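Local coordinates for capsule biosynthesis protein capD (Bacillus anthracis, PDB 3G9K) that cleaves the poly-gamma-D-glutamate capsule and, as a transpeptidase, joins it by an amide bond to diaminopimelic acid of the peptidoglycan, at residues D68-R81 and A144-R157. Numbering follows the deposited sequence.
With GLU (glutamic acid), chain E; GLU (glutamic acid), chain F.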
loop_
_atom_site.group_PDB
_atom_site.type_symbol
_atom_site.label_atom_id
_atom_site.label_comp_id
_atom_site.label_asym_id
_atom_site.label_seq_id
_atom_site.Cartn_x
_atom_site.Cartn_y
_atom_site.Cartn_z
ATOM N N ASP B 68 -0.875 -16.023 19.854
ATOM C CA ASP B 68 -1.611 -15.854 21.085
ATOM C C ASP B 68 -1.122 -14.557 21.729
ATOM O O ASP B 68 0.075 -14.338 21.888
ATOM C CB ASP B 68 -1.396 -17.039 22.046
ATOM C CG ASP B 68 -1.967 -18.360 21.514
ATOM O OD1 ASP B 68 -2.601 -18.384 20.424
ATOM O OD2 ASP B 68 -1.769 -19.407 22.195
ATOM N N GLY B 69 -2.032 -13.674 22.089
ATOM C CA GLY B 69 -1.609 -12.470 22.771
ATOM C C GLY B 69 -1.264 -11.265 21.887
ATOM O O GLY B 69 -1.159 -10.161 22.406
ATOM N N GLU B 70 -1.099 -11.438 20.575
ATOM C CA GLU B 70 -0.748 -10.285 19.730
ATOM C C GLU B 70 -1.207 -10.388 18.274
ATOM O O GLU B 70 -1.048 -11.429 17.637
ATOM C CB GLU B 70 0.763 -10.023 19.757
ATOM C CG GLU B 70 1.127 -8.671 19.135
ATOM C CD GLU B 70 2.609 -8.338 19.195
ATOM O OE1 GLU B 70 3.384 -8.886 18.401
ATOM O OE2 GLU B 70 2.996 -7.517 20.030
ATOM N N THR B 71 -1.738 -9.283 17.752
ATOM C CA THR B 71 -2.100 -9.200 16.325
ATOM C C THR B 71 -1.456 -7.983 15.731
ATOM O O THR B 71 -1.490 -6.944 16.330
ATOM C CB THR B 71 -3.624 -9.193 16.157
ATOM O OG1 THR B 71 -4.113 -10.486 16.581
ATOM C CG2 THR B 71 -4.052 -8.911 14.692
ATOM N N ILE B 72 -0.807 -8.147 14.583
ATOM C CA ILE B 72 -0.161 -7.054 13.874
ATOM C C ILE B 72 -0.677 -6.973 12.441
ATOM O O ILE B 72 -0.715 -7.964 11.743
ATOM C CB ILE B 72 1.375 -7.193 13.787
ATOM C CG1 ILE B 72 2.014 -7.303 15.159
ATOM C CG2 ILE B 72 1.996 -6.003 13.054
ATOM C CD1 ILE B 72 3.487 -7.750 15.044
ATOM N N GLY B 73 -1.080 -5.769 12.024
ATOM C CA GLY B 73 -1.385 -5.477 10.597
ATOM C C GLY B 73 -0.349 -4.470 10.116
ATOM O O GLY B 73 -0.063 -3.506 10.809
ATOM N N ILE B 74 0.233 -4.691 8.948
ATOM C CA ILE B 74 1.381 -3.899 8.525
ATOM C C ILE B 74 1.468 -3.918 7.003
ATOM O O ILE B 74 1.064 -4.892 6.332
ATOM C CB ILE B 74 2.728 -4.372 9.216
ATOM C CG1 ILE B 74 3.897 -3.434 9.010
ATOM C CG2 ILE B 74 3.139 -5.849 8.725
ATOM C CD1 ILE B 74 5.046 -3.635 9.974
ATOM N N GLY B 75 2.046 -2.846 6.465
ATOM C CA GLY B 75 2.350 -2.767 5.048
ATOM C C GLY B 75 3.045 -1.476 4.734
ATOM O O GLY B 75 3.212 -0.625 5.617
ATOM N N SER B 76 3.400 -1.314 3.455
ATOM C CA SER B 76 4.147 -0.133 2.990
ATOM C C SER B 76 4.047 0.069 1.497
ATOM O O SER B 76 4.054 -0.895 0.768
ATOM C CB SER B 76 5.633 -0.279 3.312
ATOM O OG SER B 76 6.330 0.968 3.119
ATOM N N PRO B 77 4.063 1.332 1.044
ATOM C CA PRO B 77 4.413 1.625 -0.315
ATOM C C PRO B 77 5.941 1.511 -0.543
ATOM O O PRO B 77 6.687 1.126 0.371
ATOM C CB PRO B 77 3.918 3.056 -0.472
ATOM C CG PRO B 77 4.129 3.633 0.877
ATOM C CD PRO B 77 3.762 2.559 1.796
ATOM N N GLY B 78 6.397 1.784 -1.763
ATOM C CA GLY B 78 7.831 1.690 -2.086
ATOM C C GLY B 78 8.233 0.744 -3.215
ATOM O O GLY B 78 9.389 0.403 -3.326
ATOM N N GLY B 79 7.285 0.341 -4.063
ATOM C CA GLY B 79 7.613 -0.360 -5.312
ATOM C C GLY B 79 8.430 -1.606 -5.098
ATOM O O GLY B 79 8.170 -2.367 -4.173
ATOM N N ASN B 80 9.493 -1.791 -5.889
ATOM C CA ASN B 80 10.304 -3.004 -5.752
ATOM C C ASN B 80 11.158 -3.081 -4.482
ATOM O O ASN B 80 11.880 -4.071 -4.302
ATOM C CB ASN B 80 11.166 -3.269 -7.022
ATOM C CG ASN B 80 12.202 -2.171 -7.297
ATOM O OD1 ASN B 80 12.612 -1.432 -6.399
ATOM N ND2 ASN B 80 12.656 -2.096 -8.546
ATOM N N ARG B 81 11.061 -2.074 -3.606
ATOM C CA ARG B 81 11.802 -2.031 -2.336
ATOM C C ARG B 81 10.979 -2.549 -1.152
ATOM O O ARG B 81 11.522 -2.813 -0.078
ATOM C CB ARG B 81 12.294 -0.601 -2.064
ATOM C CG ARG B 81 13.302 -0.179 -3.106
ATOM C CD ARG B 81 13.654 1.244 -3.154
ATOM N NE ARG B 81 12.520 2.151 -3.072
ATOM C CZ ARG B 81 11.781 2.582 -4.088
ATOM N NH1 ARG B 81 11.964 2.135 -5.312
ATOM N NH2 ARG B 81 10.802 3.438 -3.857
ATOM N N ALA B 144 10.301 9.580 0.557
ATOM C CA ALA B 144 9.327 8.642 -0.024
ATOM C C ALA B 144 9.963 7.392 -0.681
ATOM O O ALA B 144 9.321 6.331 -0.771
ATOM C CB ALA B 144 8.400 9.375 -1.013
ATOM N N PHE B 145 11.234 7.491 -1.087
ATOM C CA PHE B 145 11.943 6.368 -1.693
ATOM C C PHE B 145 11.996 5.161 -0.766
ATOM O O PHE B 145 11.971 4.027 -1.211
ATOM C CB PHE B 145 13.380 6.794 -2.045
ATOM C CG PHE B 145 14.170 5.736 -2.731
ATOM C CD1 PHE B 145 14.064 5.555 -4.101
ATOM C CD2 PHE B 145 14.994 4.875 -2.006
ATOM C CE1 PHE B 145 14.762 4.583 -4.725
ATOM C CE2 PHE B 145 15.698 3.877 -2.635
ATOM C CZ PHE B 145 15.588 3.731 -4.004
ATOM N N PHE B 146 12.128 5.408 0.527
ATOM C CA PHE B 146 12.295 4.321 1.486
ATOM C C PHE B 146 10.973 3.892 2.112
ATOM O O PHE B 146 10.961 3.172 3.108
ATOM C CB PHE B 146 13.339 4.712 2.527
ATOM C CG PHE B 146 14.735 4.761 1.956
ATOM C CD1 PHE B 146 15.455 3.605 1.782
ATOM C CD2 PHE B 146 15.290 5.946 1.553
ATOM C CE1 PHE B 146 16.723 3.643 1.237
ATOM C CE2 PHE B 146 16.580 5.986 1.017
ATOM C CZ PHE B 146 17.273 4.836 0.853
ATOM N N GLY B 147 9.870 4.356 1.531
ATOM C CA GLY B 147 8.540 3.785 1.833
ATOM C C GLY B 147 7.686 4.608 2.767
ATOM O O GLY B 147 7.848 5.799 2.860
ATOM N N GLY B 148 6.790 3.933 3.479
ATOM C CA GLY B 148 5.763 4.589 4.309
ATOM C C GLY B 148 5.006 3.550 5.096
ATOM O O GLY B 148 3.807 3.276 4.798
ATOM N N VAL B 149 5.689 2.969 6.071
ATOM C CA VAL B 149 5.177 1.798 6.809
ATOM C C VAL B 149 4.062 2.270 7.754
ATOM O O VAL B 149 4.242 3.220 8.522
ATOM C CB VAL B 149 6.287 1.075 7.603
ATOM C CG1 VAL B 149 5.700 -0.102 8.448
ATOM C CG2 VAL B 149 7.447 0.587 6.664
ATOM N N GLN B 150 2.915 1.606 7.679
ATOM C CA GLN B 150 1.771 1.860 8.540
ATOM C C GLN B 150 1.386 0.545 9.187
ATOM O O GLN B 150 1.338 -0.465 8.508
ATOM C CB GLN B 150 0.585 2.351 7.719
ATOM C CG GLN B 150 0.890 3.555 6.981
ATOM C CD GLN B 150 0.936 4.812 7.840
ATOM O OE1 GLN B 150 0.255 4.959 8.895
ATOM N NE2 GLN B 150 1.716 5.733 7.384
ATOM N N ALA B 151 1.073 0.584 10.474
ATOM C CA ALA B 151 0.794 -0.638 11.230
ATOM C C ALA B 151 -0.185 -0.362 12.400
ATOM O O ALA B 151 -0.297 0.783 12.892
ATOM C CB ALA B 151 2.090 -1.181 11.784
ATOM N N LEU B 152 -0.925 -1.393 12.782
ATOM C CA LEU B 152 -1.606 -1.442 14.095
ATOM C C LEU B 152 -1.196 -2.725 14.779
ATOM O O LEU B 152 -0.911 -3.717 14.124
ATOM C CB LEU B 152 -3.140 -1.346 13.961
ATOM C CG LEU B 152 -3.731 -0.058 13.413
ATOM C CD1 LEU B 152 -5.249 -0.315 13.155
ATOM C CD2 LEU B 152 -3.542 1.173 14.323
ATOM N N ILE B 153 -1.143 -2.678 16.099
ATOM C CA ILE B 153 -0.869 -3.836 16.908
ATOM C C ILE B 153 -1.960 -3.936 17.952
ATOM O O ILE B 153 -2.158 -2.993 18.690
ATOM C CB ILE B 153 0.457 -3.686 17.664
ATOM C CG1 ILE B 153 1.627 -3.448 16.701
ATOM C CG2 ILE B 153 0.729 -4.923 18.563
ATOM C CD1 ILE B 153 2.965 -3.183 17.433
ATOM N N LYS B 154 -2.621 -5.095 18.039
ATOM C CA LYS B 154 -3.554 -5.361 19.126
ATOM C C LYS B 154 -2.908 -6.287 20.151
ATOM O O LYS B 154 -2.440 -7.355 19.797
ATOM C CB LYS B 154 -4.843 -5.997 18.621
ATOM C CG LYS B 154 -5.824 -6.321 19.746
ATOM C CD LYS B 154 -7.251 -6.418 19.272
ATOM C CE LYS B 154 -8.185 -6.593 20.471
ATOM N NZ LYS B 154 -9.502 -7.115 20.041
ATOM N N ASP B 155 -2.867 -5.854 21.397
ATOM C CA ASP B 155 -2.538 -6.711 22.521
ATOM C C ASP B 155 -3.771 -7.498 22.840
ATOM O O ASP B 155 -4.720 -6.961 23.293
ATOM C CB ASP B 155 -2.152 -5.886 23.740
ATOM C CG ASP B 155 -1.717 -6.740 24.932
ATOM O OD1 ASP B 155 -2.244 -7.818 25.131
ATOM O OD2 ASP B 155 -0.851 -6.296 25.660
ATOM N N GLU B 156 -3.741 -8.782 22.575
ATOM C CA GLU B 156 -4.944 -9.537 22.640
ATOM C C GLU B 156 -5.230 -9.960 24.081
ATOM O O GLU B 156 -6.330 -10.314 24.397
ATOM C CB GLU B 156 -4.937 -10.764 21.721
ATOM C CG GLU B 156 -4.799 -10.527 20.248
ATOM C CD GLU B 156 -6.094 -10.297 19.531
ATOM O OE1 GLU B 156 -7.141 -10.344 20.143
ATOM O OE2 GLU B 156 -6.057 -10.007 18.341
ATOM N N ARG B 157 -4.246 -9.926 24.940
ATOM C CA ARG B 157 -4.535 -10.295 26.304
ATOM C C ARG B 157 -5.392 -9.246 26.912
ATOM O O ARG B 157 -6.479 -9.532 27.341
ATOM C CB ARG B 157 -3.272 -10.423 27.125
ATOM C CG ARG B 157 -2.226 -11.249 26.486
ATOM C CD ARG B 157 -2.256 -12.675 26.936
ATOM N NE ARG B 157 -1.339 -13.479 26.152
ATOM C CZ ARG B 157 -1.498 -14.774 25.965
ATOM N NH1 ARG B 157 -0.643 -15.453 25.245
ATOM N NH2 ARG B 157 -2.511 -15.387 26.523
HETATM N N GLU E . 10.326 3.547 -9.173
HETATM C CA GLU E . 8.929 3.021 -9.050
HETATM C C GLU E . 8.377 3.069 -7.617
HETATM O O GLU E . 9.114 3.299 -6.646
HETATM C CB GLU E . 8.822 1.595 -9.595
HETATM C CG GLU E . 9.348 0.506 -8.679
HETATM C CD GLU E . 8.855 -0.855 -9.118
HETATM O OE1 GLU E . 7.613 -1.049 -9.154
HETATM O OE2 GLU E . 9.706 -1.721 -9.442
HETATM N N GLU F . 7.078 2.793 -7.512
HETATM C CA GLU F . 6.305 3.076 -6.310
HETATM C C GLU F . 5.086 2.143 -6.160
HETATM O O GLU F . 4.293 2.051 -7.096
HETATM C CB GLU F . 5.867 4.541 -6.377
HETATM C CG GLU F . 4.686 4.908 -5.497
HETATM C CD GLU F . 4.996 4.896 -4.025
HETATM O OE1 GLU F . 5.979 4.248 -3.608
HETATM O OE2 GLU F . 4.208 5.530 -3.299
HETATM O OXT GLU F . 4.837 1.473 -5.131
#
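R81 and F145 close the substrate end of this contact, and the arginine is worth following outward. CB points toward 144-157, but close contact begins only at CD, which lies over the face of the phenyl ring near its outer end, 3.3 Å from F145 CZ. A bend at the third torsion (chi3 -45°) folds the guanidinium over the ring. There it lies almost flat, planes 10° apart. In this cation-pi stack R81 CZ is 3.8 Å from the F145 centroid. NE sits above the ring centre and gives its hydrogen to F145 O at 2.7 Å; NH2 binds the same oxygen, so two nitrogens grip one carbonyl side-on. With G78 O against the opposite face, the group is held flat. NH2 also reaches the O atom of the chain E glutamate at 3.3 Å, with a weaker bond from NH1, while the backbone N atoms of G78 and G79 make weak bonds to the chain F glutamate. R81, G78 and G79 belong to the poly-gamma-D-glutamate site, and the neighbouring P77 packs against T1, the nucleophile.

Farther along, S76 OG accepts from G148 N at 3.0 Å and donates to P77 O, pinning the loops just beyond the strands. From there 70-75 and 150-155 run antiparallel, with paired backbone bonds at G75/Q150, G73/L152 and T71/K154. At the far end the T71 hydroxyl donates to E156 OE2 (2.7 Å) on the anti side of the carboxylate.

The two strands are the central pair of a four-stranded antiparallel sheet in this Ntn-hydrolase fold, flanked by 63-67 and 160-164. I72 and I153 touch helix 82-94, A151 and I153 helix 100-105, and V149 both; L152 and K154, on the other face, meet the enzyme's other chain, cut from the same precursor.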